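Local coordinates for protein beta-galacturonidase (PDB 6NCW) that binds galacturonate and, as a family 2 glycoside hydrolase of the beta-galacturonidase type, probably cleaves beta-linked galacturonic acid from its substrates, at residues A150-I155 with G184-E189; A170-R175 with I233-R238; S194-P199 with E213-P218; K86-H91 with V100-I105; D355-M360 with Y394-S399. All coordinates share one frame; numbering follows the deposited sequence.

Contact 1 of 5, residues A150-I155 with G184-E189; sequences AYLSWI and GSVEVE
Leu152 and Val186 meet through one methyl each, CD2 of the leucine lying 4.1 Å from CG2 of the valine. The torsions explain why these branches are the ones that touch. Leu152 carries CG beside its backbone N (chi1 -62°) and keeps CD1 extended, which leaves CD2 as the branch turned to the other strand; Val186 offers CG2, the methyl anti to its carbonyl carbon. The two side chains run past each other in opposite directions and meet only at this one methyl pair. A second, looser pair follows further along: Ile155 is stretched out through chi1 175° to its CD1, which comes within 4.4 Å of Val188 CG1. Leu152 and Ile155 are three residues apart yet both face the 184-189 strand. The intervening Ser153 departs from extended geometry, with psi at -40°, and shifts the alternation by one residue. The CA atoms of Leu152 and Val186 stand 9.2 Å apart, a separation between sheets, and no hydrogen bond crosses. Ala235 touches both Leu152 and Val186, while Ile172 packs on Val186 and Val188; Leu152 N is bonded to Asp245 OD2 and its O to Arg11 NH2. With all four touching residues buried and only 114 Å² enclosed between the segments, the chemistry is dispersion between methyl groups, a small share of a larger apolar interior, with no polar directionality of its own.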
# COMPACT_ATOMS: atom_id res chain seq x y z
N ALA A 150 -16.29 17.82 54.51
CA ALA A 150 -14.91 18.09 54.14
C ALA A 150 -14.32 16.86 53.47
O ALA A 150 -14.78 15.73 53.68
CB ALA A 150 -14.07 18.49 55.35
N TYR A 151 -13.27 17.07 52.66
CA TYR A 151 -12.69 15.98 51.89
C TYR A 151 -11.20 16.22 51.64
O TYR A 151 -10.70 17.35 51.71
CB TYR A 151 -13.41 15.78 50.56
CG TYR A 151 -13.20 16.89 49.54
CD1 TYR A 151 -12.25 16.75 48.51
CD2 TYR A 151 -13.95 18.05 49.59
CE1 TYR A 151 -12.06 17.76 47.57
CE2 TYR A 151 -13.76 19.06 48.66
CZ TYR A 151 -12.82 18.91 47.65
OH TYR A 151 -12.65 19.92 46.74
N LEU A 152 -10.51 15.13 51.33
CA LEU A 152 -9.08 15.16 51.03
C LEU A 152 -8.89 15.52 49.55
O LEU A 152 -9.24 14.74 48.66
CB LEU A 152 -8.46 13.80 51.36
CG LEU A 152 -8.59 13.50 52.86
CD1 LEU A 152 -7.97 12.17 53.25
CD2 LEU A 152 -7.95 14.63 53.66
N SER A 153 -8.30 16.69 49.30
CA SER A 153 -8.10 17.18 47.94
C SER A 153 -6.92 16.50 47.24
O SER A 153 -7.01 16.18 46.05
CB SER A 153 -7.92 18.70 47.99
OG SER A 153 -7.33 19.17 46.79
N TRP A 154 -5.81 16.26 47.94
CA TRP A 154 -4.68 15.50 47.41
C TRP A 154 -3.75 15.12 48.57
O TRP A 154 -3.85 15.67 49.67
CB TRP A 154 -3.89 16.28 46.34
CG TRP A 154 -3.45 17.71 46.69
CD1 TRP A 154 -4.06 18.87 46.30
CD2 TRP A 154 -2.31 18.11 47.48
NE1 TRP A 154 -3.39 19.95 46.80
CE2 TRP A 154 -2.30 19.52 47.52
CE3 TRP A 154 -1.30 17.41 48.17
CZ2 TRP A 154 -1.33 20.25 48.21
CZ3 TRP A 154 -0.33 18.14 48.85
CH2 TRP A 154 -0.35 19.55 48.87
N ILE A 155 -2.88 14.15 48.30
CA ILE A 155 -1.78 13.76 49.18
C ILE A 155 -0.50 13.63 48.33
O ILE A 155 -0.54 13.03 47.24
CB ILE A 155 -2.09 12.45 49.93
CG1 ILE A 155 -0.89 11.98 50.75
CG2 ILE A 155 -2.55 11.36 48.96
CD1 ILE A 155 -1.25 10.90 51.75
N GLY A 184 -10.50 17.61 63.38
CA GLY A 184 -10.36 16.20 63.10
C GLY A 184 -8.89 15.84 62.97
O GLY A 184 -8.01 16.62 63.31
N SER A 185 -8.66 14.63 62.45
CA SER A 185 -7.31 14.16 62.20
C SER A 185 -7.26 13.43 60.86
O SER A 185 -8.30 13.07 60.29
CB SER A 185 -6.81 13.26 63.34
OG SER A 185 -7.43 11.98 63.32
N VAL A 186 -6.05 13.23 60.36
CA VAL A 186 -5.82 12.41 59.17
C VAL A 186 -4.83 11.32 59.54
O VAL A 186 -3.74 11.61 60.03
CB VAL A 186 -5.33 13.25 57.98
CG1 VAL A 186 -4.85 12.34 56.87
CG2 VAL A 186 -6.44 14.13 57.49
N GLU A 187 -5.22 10.07 59.30
CA GLU A 187 -4.37 8.91 59.55
C GLU A 187 -3.80 8.39 58.23
O GLU A 187 -4.55 8.12 57.28
CB GLU A 187 -5.16 7.80 60.26
CG GLU A 187 -4.31 6.56 60.50
CD GLU A 187 -5.01 5.51 61.36
OE1 GLU A 187 -4.30 4.60 61.86
OE2 GLU A 187 -6.25 5.59 61.51
N VAL A 188 -2.48 8.21 58.19
CA VAL A 188 -1.75 7.93 56.95
C VAL A 188 -1.02 6.60 57.11
O VAL A 188 -0.21 6.43 58.03
CB VAL A 188 -0.75 9.04 56.60
CG1 VAL A 188 0.05 8.67 55.35
CG2 VAL A 188 -1.46 10.36 56.40
N GLU A 189 -1.30 5.66 56.20
CA GLU A 189 -0.61 4.39 56.15
C GLU A 189 -0.00 4.18 54.77
O GLU A 189 -0.60 4.57 53.75
CB GLU A 189 -1.55 3.23 56.48
CG GLU A 189 -2.23 3.40 57.85
CD GLU A 189 -2.74 2.10 58.44
OE1 GLU A 189 -2.92 2.04 59.68
OE2 GLU A 189 -2.96 1.13 57.66

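Contact 2 of 5, residues A170-R175 with I233-R238; sequences AEICVR and ITAVLR
No ring or other flat side chain has a face or an edge in the meeting of Ile172 with Ala235 and Val174 with Leu237; all four are aliphatic, and an aromatic neighbour comes from outside, where Phe210 of strand 207-216 touches Val174. What meets is methyl against methyl. Ile172 reaches across with its longer branch: CG1 sits beside the backbone N (chi1 -51°), the chain then runs on nearly straight, and CD1 ends 3.5 Å from Ala235 CB. That is a close approach for two methyl carbons. The long isoleucine branch spans most of the gap between the CA atoms of Ile172 and Ala235, 8.2 Å apart, the alanine offering only its CB. The second pair is looser. Val174 presents CG1, which lies 4.0 Å from Leu237 CD2. Leu237 has CG anti to its backbone N, with chi2 at 72°, a combination that extends CD2 toward the valine, and the two side chains cross at a slant. No hydrogen bond joins the segments, and 168 Å² is buried between them. Around these pairs, Val186 touches both Ile172 and Leu237, Ile155 covers Ile172 and Ile247 lies on Ala235. Strand 165-176 is the middle strand of a three-stranded antiparallel sheet, while strand 227-238 belongs to the sheet facing it. Apolar residues pointing inward from two sheets, with no backbone bonds between them, are how the layers of a beta-sandwich meet, here in the immunoglobulin-like domain of a family 2 glycoside hydrolase.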
# COMPACT_ATOMS: atom_id res chain seq x y z
N ALA A 170 4.98 13.01 54.12
CA ALA A 170 3.67 13.08 53.48
C ALA A 170 3.05 14.45 53.73
O ALA A 170 3.18 15.02 54.81
CB ALA A 170 2.73 12.00 54.00
N GLU A 171 2.37 14.99 52.72
CA GLU A 171 1.70 16.27 52.83
C GLU A 171 0.31 16.08 52.26
O GLU A 171 0.14 15.49 51.19
CB GLU A 171 2.46 17.37 52.08
CG GLU A 171 1.86 18.76 52.21
CD GLU A 171 2.63 19.83 51.43
OE1 GLU A 171 2.06 20.92 51.18
OE2 GLU A 171 3.81 19.59 51.07
N ILE A 172 -0.69 16.54 53.00
CA ILE A 172 -2.08 16.31 52.65
C ILE A 172 -2.80 17.64 52.65
O ILE A 172 -2.58 18.47 53.54
CB ILE A 172 -2.75 15.33 53.62
CG1 ILE A 172 -1.89 14.09 53.75
CG2 ILE A 172 -4.13 14.94 53.13
CD1 ILE A 172 -2.61 12.96 54.35
N CYS A 173 -3.68 17.83 51.67
CA CYS A 173 -4.47 19.03 51.54
C CYS A 173 -5.93 18.69 51.83
O CYS A 173 -6.48 17.77 51.22
CB CYS A 173 -4.31 19.61 50.14
SG CYS A 173 -5.01 21.21 49.93
N VAL A 174 -6.55 19.41 52.77
CA VAL A 174 -7.94 19.17 53.15
C VAL A 174 -8.74 20.42 52.85
O VAL A 174 -8.30 21.54 53.12
CB VAL A 174 -8.07 18.78 54.64
CG1 VAL A 174 -9.43 18.13 54.90
CG2 VAL A 174 -6.95 17.85 55.06
N ARG A 175 -9.92 20.23 52.28
CA ARG A 175 -10.83 21.32 51.96
C ARG A 175 -12.09 21.16 52.79
O ARG A 175 -12.74 20.11 52.76
CB ARG A 175 -11.15 21.35 50.47
CG ARG A 175 -12.08 22.47 50.03
CD ARG A 175 -12.03 22.59 48.53
NE ARG A 175 -13.12 23.36 47.94
CZ ARG A 175 -13.28 23.52 46.63
NH1 ARG A 175 -12.41 22.97 45.77
NH2 ARG A 175 -14.29 24.24 46.16
N ILE A 233 -0.50 4.31 49.46
CA ILE A 233 -0.52 5.23 50.58
C ILE A 233 -1.97 5.61 50.81
O ILE A 233 -2.69 5.97 49.86
CB ILE A 233 0.38 6.46 50.36
CG1 ILE A 233 0.36 7.37 51.58
CG2 ILE A 233 -0.00 7.26 49.11
CD1 ILE A 233 1.44 8.44 51.56
N THR A 234 -2.43 5.48 52.06
CA THR A 234 -3.82 5.73 52.41
C THR A 234 -3.91 6.85 53.44
O THR A 234 -3.18 6.86 54.43
CB THR A 234 -4.49 4.47 52.95
OG1 THR A 234 -4.29 3.39 52.02
CG2 THR A 234 -5.98 4.70 53.13
N ALA A 235 -4.82 7.78 53.20
CA ALA A 235 -5.12 8.83 54.17
C ALA A 235 -6.60 8.78 54.50
O ALA A 235 -7.44 8.91 53.60
CB ALA A 235 -4.72 10.21 53.63
N VAL A 236 -6.93 8.60 55.78
CA VAL A 236 -8.31 8.58 56.23
C VAL A 236 -8.54 9.82 57.10
O VAL A 236 -7.85 10.02 58.10
CB VAL A 236 -8.66 7.29 56.98
CG1 VAL A 236 -10.11 7.31 57.47
CG2 VAL A 236 -8.43 6.08 56.07
N LEU A 237 -9.47 10.67 56.68
CA LEU A 237 -9.89 11.83 57.44
C LEU A 237 -11.02 11.43 58.39
O LEU A 237 -12.00 10.82 57.96
CB LEU A 237 -10.34 12.95 56.51
CG LEU A 237 -10.97 14.20 57.14
CD1 LEU A 237 -9.95 15.07 57.86
CD2 LEU A 237 -11.70 15.01 56.07
N ARG A 238 -10.86 11.77 59.67
CA ARG A 238 -11.88 11.55 60.69
C ARG A 238 -12.23 12.88 61.34
O ARG A 238 -11.34 13.59 61.83
CB ARG A 238 -11.42 10.57 61.76
CG ARG A 238 -11.32 9.14 61.26
CD ARG A 238 -10.68 8.23 62.30
NE ARG A 238 -10.20 6.99 61.68
CZ ARG A 238 -10.93 5.88 61.58
NH1 ARG A 238 -12.16 5.84 62.06
NH2 ARG A 238 -10.41 4.81 60.99

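Contact 3 of 5, residues S194-P199 with E213-P218; sequences SFAVLP and EELPCP
Phe195 lays its ring against Leu215 and can be followed outward from its backbone. CB packs near Val188 O of the adjacent strand, and its bond to CA does not aim at the 213-218 segment, but chi1 of -171° sets CG anti to the backbone N and the ring end comes nearer. On one side of the ring CD2 lies 4.1 Å from Leu215 CD1; beyond it, CE2 is close to the same methyl and also touches Ala170. At the tip, CZ comes within 3.8 Å of Leu215 CD1. On the other side CE1 meets two partners, Leu215 CB and Cys217 SG, each at 3.9 Å. Leu215 CD1 thus stands almost centrally over one face, 3.9 Å from the ring centroid and 13° off its normal, a CH-pi contact. Cys217 SG instead approaches the edge, near the ring plane, in a sulfur-aromatic contact. Phe195 and Ala196 form a classic beta bulge facing Val188, and Ala196 CB also lies 4.2 Å from Leu215 CD1, which packs 3.2 Å from Phe195 O. With no hydrogen bond between the segments, their attachment rests on dispersion, with a C-H group set over the pi face and a sulfur beside the C-H edge of one phenyl ring.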
# COMPACT_ATOMS: atom_id res chain seq x y z
N SER A 194 2.03 1.66 59.62
CA SER A 194 1.63 2.92 60.22
C SER A 194 2.64 4.00 59.87
O SER A 194 3.85 3.74 59.81
CB SER A 194 1.52 2.77 61.74
OG SER A 194 0.71 1.65 62.04
N PHE A 195 2.15 5.21 59.62
CA PHE A 195 3.07 6.27 59.21
C PHE A 195 2.87 7.53 60.06
O PHE A 195 3.82 8.01 60.68
CB PHE A 195 2.90 6.60 57.72
CG PHE A 195 3.95 7.53 57.20
CD1 PHE A 195 5.23 7.08 56.94
CD2 PHE A 195 3.66 8.87 56.99
CE1 PHE A 195 6.21 7.94 56.48
CE2 PHE A 195 4.63 9.74 56.53
CZ PHE A 195 5.91 9.28 56.27
N ALA A 196 1.66 8.08 60.09
CA ALA A 196 1.46 9.30 60.86
C ALA A 196 -0.02 9.51 61.07
O ALA A 196 -0.86 8.97 60.35
CB ALA A 196 2.08 10.52 60.17
N VAL A 197 -0.33 10.31 62.10
CA VAL A 197 -1.66 10.85 62.33
C VAL A 197 -1.50 12.35 62.48
O VAL A 197 -0.80 12.82 63.40
CB VAL A 197 -2.34 10.24 63.57
CG1 VAL A 197 -3.74 10.81 63.73
CG2 VAL A 197 -2.39 8.72 63.47
N LEU A 198 -2.11 13.11 61.58
CA LEU A 198 -1.97 14.56 61.57
C LEU A 198 -3.22 15.20 62.15
O LEU A 198 -4.33 14.93 61.67
CB LEU A 198 -1.75 15.07 60.15
CG LEU A 198 -0.37 14.80 59.56
CD1 LEU A 198 -0.25 15.40 58.16
CD2 LEU A 198 0.70 15.37 60.50
N PRO A 199 -3.10 16.03 63.19
CA PRO A 199 -4.28 16.77 63.66
C PRO A 199 -4.62 17.90 62.70
O PRO A 199 -3.74 18.63 62.24
CB PRO A 199 -3.86 17.29 65.04
CG PRO A 199 -2.36 17.32 64.99
CD PRO A 199 -1.92 16.23 64.04
N GLU A 213 6.39 15.00 59.65
CA GLU A 213 7.83 15.09 59.68
C GLU A 213 8.43 14.01 58.78
O GLU A 213 7.75 13.09 58.33
CB GLU A 213 8.35 14.95 61.11
CG GLU A 213 8.07 16.16 61.97
CD GLU A 213 8.37 15.90 63.43
OE1 GLU A 213 8.02 16.75 64.28
OE2 GLU A 213 8.94 14.82 63.72
N GLU A 214 9.73 14.15 58.53
CA GLU A 214 10.51 13.12 57.85
C GLU A 214 10.66 11.91 58.76
O GLU A 214 11.36 11.96 59.77
CB GLU A 214 11.85 13.71 57.47
CG GLU A 214 12.47 13.11 56.25
CD GLU A 214 13.56 13.99 55.71
OE1 GLU A 214 13.26 15.17 55.40
OE2 GLU A 214 14.71 13.50 55.62
N LEU A 215 10.03 10.79 58.39
CA LEU A 215 9.97 9.59 59.21
C LEU A 215 10.74 8.44 58.58
O LEU A 215 10.85 8.37 57.35
CB LEU A 215 8.51 9.17 59.42
CG LEU A 215 7.71 10.25 60.14
CD1 LEU A 215 6.22 9.99 60.04
CD2 LEU A 215 8.17 10.34 61.59
N PRO A 216 11.30 7.54 59.37
CA PRO A 216 12.00 6.39 58.79
C PRO A 216 11.01 5.42 58.16
O PRO A 216 9.85 5.32 58.57
CB PRO A 216 12.71 5.74 59.99
CG PRO A 216 12.56 6.70 61.12
CD PRO A 216 11.36 7.53 60.85
N CYS A 217 11.48 4.72 57.13
CA CYS A 217 10.70 3.69 56.44
C CYS A 217 11.58 2.46 56.27
O CYS A 217 11.94 2.09 55.14
CB CYS A 217 10.19 4.19 55.09
SG CYS A 217 8.96 5.48 55.19
N PRO A 218 11.95 1.80 57.37
CA PRO A 218 12.93 0.70 57.28
C PRO A 218 12.41 -0.52 56.56
O PRO A 218 13.21 -1.38 56.16
CB PRO A 218 13.24 0.39 58.75
CG PRO A 218 11.97 0.75 59.48
CD PRO A 218 11.47 2.00 58.76

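Contact 4 of 5, residues K86-H91 with V100-I105; sequences KPVGSH and VVLKDI
Apolar packing dominates, and Val88 is at its centre: it wedges against both Val100 and Leu102. Its CG2 lies 3.8 Å from Val100 CG1, and its CG1 3.7 Å from Leu102 CD2. Chi1 of -71° parts the two methyls in this way, CG1 anti to the carbonyl carbon and CG2 between N and C, giving each partner a methyl of its own. Val88 crosses both opposing side chains at about a right angle. Leu102 contributes CD2, the branch off its extended CG-CD1 line.

Contacts of side chain with backbone come second. Val100 CG1 sits 3.4 Å from Val88 O, while its other methyl, CG2, rests 4.1 Å from Gly89 CA. Val88 and Gly89 form a classic beta bulge facing Val81, and there the Val88 side chain and the Gly89 backbone both face the 100-105 segment.

Hydrogen bonds between the segments are absent, since each strand bonds within its own sheet: Val88 and Gly89 with Val81, Val100 with Leu70 and Leu102 with Ile68. The axes of segments 86-91 and 100-103 run at 153° to each other, roughly antiparallel, and approach to 7.0 Å. Strand 86-92 is outermost in a six-stranded antiparallel sheet and strand 98-105 in a four-stranded one, so the contact joins the margins of two layers, consistent with the jelly-roll-like beta-sandwich found at the N-terminal end of family 2 glycoside hydrolases.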
# COMPACT_ATOMS: atom_id res chain seq x y z
N LYS A 86 -27.36 25.07 34.81
CA LYS A 86 -26.61 26.19 35.35
C LYS A 86 -25.12 26.00 35.07
O LYS A 86 -24.58 24.93 35.38
CB LYS A 86 -26.83 26.30 36.86
CG LYS A 86 -25.87 27.29 37.55
CD LYS A 86 -25.60 26.96 39.03
CE LYS A 86 -24.69 28.03 39.67
NZ LYS A 86 -23.50 27.49 40.44
N PRO A 87 -24.43 27.00 34.51
CA PRO A 87 -22.97 26.90 34.37
C PRO A 87 -22.30 26.84 35.74
O PRO A 87 -22.53 27.69 36.59
CB PRO A 87 -22.60 28.19 33.63
CG PRO A 87 -23.84 28.58 32.92
CD PRO A 87 -24.97 28.19 33.84
N VAL A 88 -21.47 25.82 35.93
CA VAL A 88 -20.83 25.57 37.22
C VAL A 88 -19.32 25.44 37.13
O VAL A 88 -18.66 25.29 38.17
CB VAL A 88 -21.42 24.32 37.91
CG1 VAL A 88 -22.84 24.60 38.38
CG2 VAL A 88 -21.41 23.13 36.96
N GLY A 89 -18.73 25.48 35.95
CA GLY A 89 -17.30 25.30 35.84
C GLY A 89 -16.84 25.46 34.40
O GLY A 89 -17.63 25.35 33.46
N SER A 90 -15.55 25.73 34.26
CA SER A 90 -14.95 25.83 32.94
C SER A 90 -13.47 25.49 33.04
O SER A 90 -12.88 25.49 34.14
CB SER A 90 -15.14 27.22 32.34
OG SER A 90 -14.25 28.14 32.93
N HIS A 91 -12.86 25.20 31.89
CA HIS A 91 -11.48 24.74 31.88
C HIS A 91 -10.86 24.95 30.51
O HIS A 91 -11.55 24.93 29.48
CB HIS A 91 -11.39 23.26 32.26
CG HIS A 91 -9.99 22.76 32.44
ND1 HIS A 91 -9.35 21.96 31.50
CD2 HIS A 91 -9.11 22.91 33.46
CE1 HIS A 91 -8.15 21.65 31.94
NE2 HIS A 91 -7.97 22.22 33.12
N VAL A 100 -15.22 20.14 39.40
CA VAL A 100 -16.31 21.05 39.77
C VAL A 100 -16.87 20.55 41.09
O VAL A 100 -17.16 19.35 41.23
CB VAL A 100 -17.41 21.09 38.70
CG1 VAL A 100 -18.56 21.99 39.15
CG2 VAL A 100 -16.84 21.56 37.38
N VAL A 101 -17.00 21.45 42.06
CA VAL A 101 -17.54 21.12 43.37
C VAL A 101 -18.85 21.88 43.56
O VAL A 101 -18.91 23.09 43.33
CB VAL A 101 -16.54 21.46 44.49
CG1 VAL A 101 -17.18 21.22 45.85
CG2 VAL A 101 -15.27 20.62 44.32
N LEU A 102 -19.89 21.17 43.97
CA LEU A 102 -21.23 21.72 44.08
C LEU A 102 -21.77 21.47 45.48
O LEU A 102 -21.80 20.32 45.93
CB LEU A 102 -22.18 21.12 43.05
CG LEU A 102 -21.96 21.66 41.64
CD1 LEU A 102 -22.98 21.06 40.70
CD2 LEU A 102 -22.03 23.17 41.67
N LYS A 103 -22.23 22.53 46.13
CA LYS A 103 -22.66 22.44 47.52
C LYS A 103 -24.15 22.17 47.59
O LYS A 103 -24.95 22.84 46.92
CB LYS A 103 -22.30 23.72 48.27
CG LYS A 103 -20.82 23.79 48.63
CD LYS A 103 -20.41 25.19 49.09
CE LYS A 103 -19.04 25.16 49.75
NZ LYS A 103 -18.61 26.50 50.22
N ASP A 104 -24.51 21.13 48.35
CA ASP A 104 -25.87 20.87 48.82
C ASP A 104 -26.90 20.97 47.69
O ASP A 104 -27.77 21.85 47.66
CB ASP A 104 -26.19 21.81 49.98
CG ASP A 104 -27.49 21.46 50.68
OD1 ASP A 104 -28.44 22.26 50.58
OD2 ASP A 104 -27.55 20.39 51.32
N ILE A 105 -26.79 20.02 46.74
CA ILE A 105 -27.72 19.95 45.62
C ILE A 105 -28.92 19.12 46.06
O ILE A 105 -28.80 18.23 46.91
CB ILE A 105 -27.08 19.36 44.34
CG1 ILE A 105 -26.95 17.83 44.43
CG2 ILE A 105 -25.70 19.96 44.08
CD1 ILE A 105 -26.43 17.20 43.17

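Contact 5 of 5, residues D355-M360 with Y394-S399; sequences DCIREM and YELIKS
This is a helix-helix packing contact in the TIM barrel domain, where Ile357 of helix 349-364 meets Leu396 and Ile397 of helix 384-400. The short helical segments run nearly parallel, 21° between their directions, with axes 10.1 Å apart, as expected of neighbouring helices in the outer layer of a beta-alpha barrel. Ile357 meets both partners with one methyl. Its CG2, held anti to the backbone N, lies 3.9 Å from Leu396 CD2 and at the same distance from Ile397 CG1. Leu396 approaches at a slant, and CD2 also lies against Ile357 CB; Ile397 crosses at about a right angle. The bond from CA to CB of Ile397 does not aim at the 355-360 helix, but the outer part of the chain comes nearer, and Trp373 of the barrel strand 370-374 touches it from the inner side. Leu396 carries the largest share of the 223 Å² buried between the segments, for its other methyl is engaged as well: CD1 is 4.1 Å from Arg358 NH1, the guanidinium standing oblique to it. Arg358 is bent at chi3 (-72°), which brings its end over Leu396. Ser399 OG donates to Leu396 O at 2.8 Å, tying a polar side chain to the backbone just beside the packed leucine. A salt bridge is consistent with the orientation of the guanidinium: Arg358 NH2 lies 2.7 Å from Asp355 OD1, with an N-H...O angle of 169°, and the oxygen, in the guanidinium plane, is met from above the carboxylate plane.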
# COMPACT_ATOMS: atom_id res chain seq x y z
N ASP A 355 -1.30 27.43 34.74
CA ASP A 355 -2.39 26.52 35.08
C ASP A 355 -2.04 25.07 34.74
O ASP A 355 -2.30 24.15 35.53
CB ASP A 355 -3.67 26.93 34.35
CG ASP A 355 -4.30 28.20 34.94
OD1 ASP A 355 -3.96 28.57 36.07
OD2 ASP A 355 -5.15 28.80 34.25
N CYS A 356 -1.48 24.84 33.55
CA CYS A 356 -1.10 23.48 33.17
C CYS A 356 -0.06 22.91 34.13
O CYS A 356 -0.19 21.78 34.61
CB CYS A 356 -0.57 23.46 31.73
SG CYS A 356 -0.04 21.80 31.12
N ILE A 357 0.97 23.70 34.43
CA ILE A 357 2.01 23.22 35.35
C ILE A 357 1.42 22.92 36.73
O ILE A 357 1.69 21.86 37.32
CB ILE A 357 3.14 24.26 35.43
CG1 ILE A 357 3.83 24.38 34.06
CG2 ILE A 357 4.12 23.90 36.57
CD1 ILE A 357 5.06 25.27 34.12
N ARG A 358 0.62 23.84 37.27
CA ARG A 358 0.04 23.61 38.60
C ARG A 358 -0.78 22.33 38.62
O ARG A 358 -0.61 21.49 39.52
CB ARG A 358 -0.83 24.79 39.00
CG ARG A 358 -0.05 25.96 39.58
CD ARG A 358 -1.00 27.06 40.05
NE ARG A 358 -1.59 27.75 38.90
CZ ARG A 358 -1.05 28.84 38.34
NH1 ARG A 358 0.07 29.36 38.83
NH2 ARG A 358 -1.65 29.40 37.29
N GLU A 359 -1.66 22.14 37.63
CA GLU A 359 -2.52 20.97 37.62
C GLU A 359 -1.73 19.69 37.39
O GLU A 359 -2.00 18.67 38.03
CB GLU A 359 -3.60 21.16 36.56
CG GLU A 359 -4.61 22.25 36.94
CD GLU A 359 -5.61 22.52 35.82
OE1 GLU A 359 -6.66 23.12 36.07
OE2 GLU A 359 -5.33 22.11 34.67
N MET A 360 -0.73 19.75 36.50
CA MET A 360 0.10 18.59 36.19
C MET A 360 0.84 18.09 37.42
O MET A 360 0.78 16.90 37.76
CB MET A 360 1.07 18.95 35.05
CG MET A 360 2.29 18.08 34.89
SD MET A 360 3.36 18.69 33.52
CE MET A 360 4.28 20.04 34.26
N TYR A 394 10.14 27.60 35.34
CA TYR A 394 11.09 26.80 36.10
C TYR A 394 10.94 27.04 37.59
O TYR A 394 11.01 26.09 38.39
CB TYR A 394 12.51 27.12 35.65
CG TYR A 394 13.01 26.38 34.43
CD1 TYR A 394 13.72 27.05 33.44
CD2 TYR A 394 12.84 25.00 34.29
CE1 TYR A 394 14.21 26.39 32.34
CE2 TYR A 394 13.34 24.33 33.17
CZ TYR A 394 14.03 25.04 32.20
OH TYR A 394 14.55 24.42 31.09
N GLU A 395 10.77 28.31 38.00
CA GLU A 395 10.60 28.60 39.43
C GLU A 395 9.24 28.15 39.94
O GLU A 395 9.12 27.76 41.10
CB GLU A 395 10.81 30.09 39.71
CG GLU A 395 10.67 30.50 41.20
CD GLU A 395 11.54 29.67 42.17
OE1 GLU A 395 10.97 28.91 42.99
OE2 GLU A 395 12.79 29.77 42.10
N LEU A 396 8.20 28.19 39.09
CA LEU A 396 6.92 27.61 39.48
C LEU A 396 7.06 26.11 39.76
O LEU A 396 6.54 25.61 40.76
CB LEU A 396 5.88 27.86 38.39
CG LEU A 396 4.46 27.33 38.61
CD1 LEU A 396 3.80 27.91 39.89
CD2 LEU A 396 3.61 27.64 37.38
N ILE A 397 7.80 25.38 38.91
CA ILE A 397 8.00 23.95 39.14
C ILE A 397 8.69 23.72 40.47
O ILE A 397 8.26 22.87 41.27
CB ILE A 397 8.82 23.33 38.00
CG1 ILE A 397 8.02 23.32 36.69
CG2 ILE A 397 9.25 21.92 38.36
CD1 ILE A 397 8.86 22.86 35.54
N LYS A 398 9.77 24.45 40.73
CA LYS A 398 10.53 24.26 41.97
C LYS A 398 9.66 24.50 43.20
O LYS A 398 9.77 23.77 44.19
CB LYS A 398 11.75 25.18 41.99
CG LYS A 398 12.69 24.96 43.17
CD LYS A 398 13.88 25.89 43.06
CE LYS A 398 15.12 25.29 43.72
NZ LYS A 398 15.41 23.90 43.23
N SER A 399 8.77 25.49 43.14
CA SER A 399 7.91 25.75 44.29
C SER A 399 6.93 24.61 44.52
O SER A 399 6.47 24.42 45.65
CB SER A 399 7.16 27.06 44.11
OG SER A 399 6.03 26.89 43.25

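How the contacts relate
Contacts 1 and 2 are two readings of one interior: their centres are about 2 Å apart, their segments alternate along the chain, and probable backbone hydrogen bonds link them, such as Ser153 N to Cys173 O at 2.9 Å. Contact 3, its centre about 12 Å from that of contact 2, extends the same sandwich toward its margin through Ala170 CB, 3.9 Å from Phe195 CE2. Contact 4 belongs to a separate sandwich, touching contact 1 where Tyr151 OH meets Val101 CG2. It reaches the barrel at contact 5 by a probable hydrogen bond of 3.1 Å between His91 NE2 and Glu359 OE2. In contact 5 the Ile357 side chain lies about 12 Å from that of Asn377 in the galacturonate site.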